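Local coordinates for protein CS1 fimbrial subunit A (Escherichia coli, PDB 4HJI) that forms the major pilin subunit of CS1 fimbriae, the surface filaments with which enterotoxigenic bacteria colonize the epithelium of host organs, at residues T57-N62 against K120-Q125. Numbering follows the deposited sequence.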
ATOM      1  N   THR A  57      -5.578   1.763  -8.680  1.00 15.04           N
ATOM      2  CA  THR A  57      -5.479   3.155  -8.241  1.00 14.73           C
ATOM      3  C   THR A  57      -5.096   4.076  -9.387  1.00 15.31           C
ATOM      4  O   THR A  57      -4.684   3.624 -10.451  1.00 15.72           O
ATOM      5  CB  THR A  57      -4.397   3.320  -7.162  1.00 14.14           C
ATOM      6  OG1 THR A  57      -3.106   3.100  -7.753  1.00 14.29           O
ATOM      7  CG2 THR A  57      -4.593   2.328  -6.053  1.00 13.63           C
ATOM      8  N   VAL A  58      -5.230   5.376  -9.156  1.00 15.37           N
ATOM      9  CA  VAL A  58      -4.699   6.389 -10.049  1.00 15.99           C
ATOM     10  C   VAL A  58      -4.064   7.494  -9.224  1.00 15.87           C
ATOM     11  O   VAL A  58      -4.512   7.776  -8.120  1.00 15.42           O
ATOM     12  CB  VAL A  58      -5.765   7.007 -10.983  1.00 16.83           C
ATOM     13  CG1 VAL A  58      -6.229   5.981 -12.003  1.00 17.25           C
ATOM     14  CG2 VAL A  58      -6.939   7.595 -10.195  1.00 16.78           C
ATOM     15  N   VAL A  59      -3.007   8.097  -9.773  1.00 16.34           N
ATOM     16  CA  VAL A  59      -2.351   9.219  -9.156  1.00 16.55           C
ATOM     17  C   VAL A  59      -2.930  10.509  -9.726  1.00 17.57           C
ATOM     18  O   VAL A  59      -3.028  10.665 -10.943  1.00 18.15           O
ATOM     19  CB  VAL A  59      -0.823   9.165  -9.388  1.00 16.72           C
ATOM     20  CG1 VAL A  59      -0.167  10.418  -8.839  1.00 17.11           C
ATOM     21  CG2 VAL A  59      -0.258   7.919  -8.735  1.00 15.96           C
ATOM     22  N   HIS A  60      -3.334  11.421  -8.829  1.00 17.95           N
ATOM     23  CA  HIS A  60      -3.751  12.766  -9.202  1.00 19.33           C
ATOM     24  C   HIS A  60      -2.651  13.750  -8.877  1.00 20.06           C
ATOM     25  O   HIS A  60      -2.066  13.675  -7.810  1.00 19.86           O
ATOM     26  CB  HIS A  60      -4.953  13.202  -8.408  1.00 19.48           C
ATOM     27  CG  HIS A  60      -6.224  12.585  -8.850  1.00 19.61           C
ATOM     28  ND1 HIS A  60      -7.362  13.329  -9.068  1.00 20.59           N
ATOM     29  CD2 HIS A  60      -6.561  11.294  -9.074  1.00 19.10           C
ATOM     30  CE1 HIS A  60      -8.338  12.525  -9.448  1.00 20.52           C
ATOM     31  NE2 HIS A  60      -7.884  11.287  -9.446  1.00 19.65           N
ATOM     32  N   THR A  61      -2.365  14.661  -9.792  1.00 21.39           N
ATOM     33  CA  THR A  61      -1.364  15.674  -9.522  1.00 22.31           C
ATOM     34  C   THR A  61      -1.783  17.016 -10.076  1.00 23.97           C
ATOM     35  O   THR A  61      -2.593  17.078 -11.001  1.00 24.46           O
ATOM     36  CB  THR A  61       0.001  15.258 -10.110  1.00 22.39           C
ATOM     37  OG1 THR A  61       1.008  16.222  -9.768  1.00 23.03           O
ATOM     38  CG2 THR A  61      -0.071  15.089 -11.647  1.00 23.08           C
ATOM     39  N   ASN A  62      -1.201  18.076  -9.515  1.00 25.12           N
ATOM     40  CA  ASN A  62      -1.327  19.422 -10.070  1.00 27.02           C
ATOM     41  C   ASN A  62      -0.168  19.820 -10.984  1.00 28.16           C
ATOM     42  O   ASN A  62      -0.114  20.963 -11.424  1.00 29.52           O
ATOM     43  CB  ASN A  62      -1.499  20.464  -8.955  1.00 27.72           C
ATOM     44  CG  ASN A  62      -0.219  20.740  -8.190  1.00 27.95           C
ATOM     45  OD1 ASN A  62       0.861  20.219  -8.516  1.00 27.69           O
ATOM     46  ND2 ASN A  62      -0.332  21.566  -7.157  1.00 28.58           N
ATOM     47  N   LYS A 120      -4.559  16.426 -13.601  1.00 25.48           N
ATOM     48  CA  LYS A 120      -4.041  15.365 -14.421  1.00 24.88           C
ATOM     49  C   LYS A 120      -4.118  14.076 -13.634  1.00 23.09           C
ATOM     50  O   LYS A 120      -3.876  14.071 -12.424  1.00 22.09           O
ATOM     51  CB  LYS A 120      -2.591  15.698 -14.781  1.00 25.44           C
ATOM     52  CG  LYS A 120      -2.458  16.831 -15.800  1.00 27.19           C
ATOM     53  CD  LYS A 120      -2.289  16.303 -17.220  1.00 27.95           C
ATOM     54  CE  LYS A 120      -1.799  17.368 -18.191  1.00 29.68           C
ATOM     55  NZ  LYS A 120      -2.494  18.676 -18.042  1.00 30.74           N
ATOM     56  N   VAL A 121      -4.507  12.997 -14.310  1.00 22.58           N
ATOM     57  CA  VAL A 121      -4.679  11.711 -13.651  1.00 21.29           C
ATOM     58  C   VAL A 121      -3.907  10.652 -14.419  1.00 21.07           C
ATOM     59  O   VAL A 121      -3.940  10.623 -15.650  1.00 21.90           O
ATOM     60  CB  VAL A 121      -6.181  11.270 -13.491  1.00 21.23           C
ATOM     61  CG1 VAL A 121      -6.315  10.098 -12.534  0.50 20.05           C
ATOM     62  CG2 VAL A 121      -7.083  12.431 -13.111  0.50 21.85           C
ATOM     63  N   SER A 122      -3.226   9.780 -13.681  1.00 19.96           N
ATOM     64  CA  SER A 122      -2.405   8.728 -14.283  1.00 19.90           C
ATOM     65  C   SER A 122      -3.276   7.615 -14.854  1.00 19.93           C
ATOM     66  O   SER A 122      -4.455   7.509 -14.527  1.00 19.73           O
ATOM     67  CB  SER A 122      -1.474   8.136 -13.221  1.00 18.94           C
ATOM     68  OG  SER A 122      -2.205   7.313 -12.326  1.00 17.96           O
ATOM     69  N   SER A 123      -2.699   6.778 -15.713  1.00 20.34           N
ATOM     70  CA  SER A 123      -3.338   5.514 -16.045  1.00 20.36           C
ATOM     71  C   SER A 123      -3.372   4.641 -14.784  1.00 19.27           C
ATOM     72  O   SER A 123      -2.718   4.945 -13.786  1.00 18.45           O
ATOM     73  CB  SER A 123      -2.559   4.801 -17.153  1.00 21.20           C
ATOM     74  OG  SER A 123      -1.220   4.629 -16.745  1.00 20.90           O
ATOM     75  N   THR A 124      -4.117   3.543 -14.841  1.00 19.37           N
ATOM     76  CA  THR A 124      -4.276   2.683 -13.673  1.00 18.68           C
ATOM     77  C   THR A 124      -2.954   2.061 -13.232  1.00 18.33           C
ATOM     78  O   THR A 124      -2.201   1.519 -14.056  1.00 18.97           O
ATOM     79  CB  THR A 124      -5.345   1.596 -13.917  1.00 19.08           C
ATOM     80  OG1 THR A 124      -6.581   2.236 -14.235  1.00 19.84           O
ATOM     81  CG2 THR A 124      -5.535   0.722 -12.707  1.00 18.33           C
ATOM     82  N   GLN A 125      -2.700   2.161 -11.927  1.00 17.46           N
ATOM     83  CA  GLN A 125      -1.544   1.593 -11.257  1.00 17.18           C
ATOM     84  C   GLN A 125      -1.989   0.630 -10.170  1.00 16.57           C
ATOM     85  O   GLN A 125      -2.898   0.920  -9.365  1.00 16.00           O
ATOM     86  CB  GLN A 125      -0.684   2.677 -10.635  1.00 16.99           C
ATOM     87  CG  GLN A 125      -0.388   3.854 -11.549  1.00 17.82           C
ATOM     88  CD  GLN A 125       0.463   3.489 -12.754  1.00 18.80           C
ATOM     89  OE1 GLN A 125       0.357   4.122 -13.811  1.00 19.78           O
ATOM     90  NE2 GLN A 125       1.300   2.468 -12.612  1.00 18.85           N
TER
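Ser122 and Val59 meet through the serine hydroxyl, at the point where the register slips by one, and that hydroxyl does the work of a missing backbone carbonyl. With OG tucked between its own N and carbonyl carbon (chi1 74°), it takes the N-H of Val59 almost head-on, OG to N 2.8 Å at 171°, and donates a hydrogen bond to Ser123 O. Ser122 N in turn bonds to Val59 O. This bridges the shift in the antiparallel pairing of strands 49-61 and 119-131, part of the immunoglobulin-like beta sandwich expected of a chaperone-usher pilin. Beyond it, Gln125 O is gripped twice by Thr57, whose N (2.9 Å) and OG1 (2.7 Å) arrive from opposite faces of the carbonyl plane. The tightest apolar packing is on the other face of the sheet and belongs to one of two modelled conformers of Val121: Val58 CG2 presses on Val121 CG1 at 3.5 Å, and Val121 CG2 lies over the His60 ring, 3.9 Å from its centroid, as a CH-pi contact, while Val58 CG2 meets the ring's edge. Looser ground lies at the Thr61 end: Lys120 N holds Thr61 O only weakly (3.3 Å), and the lysine chain bends away from strand 49-61. Thr124 is the solvent side; its CA-H points at Thr57 O (CA to O 3.4 Å).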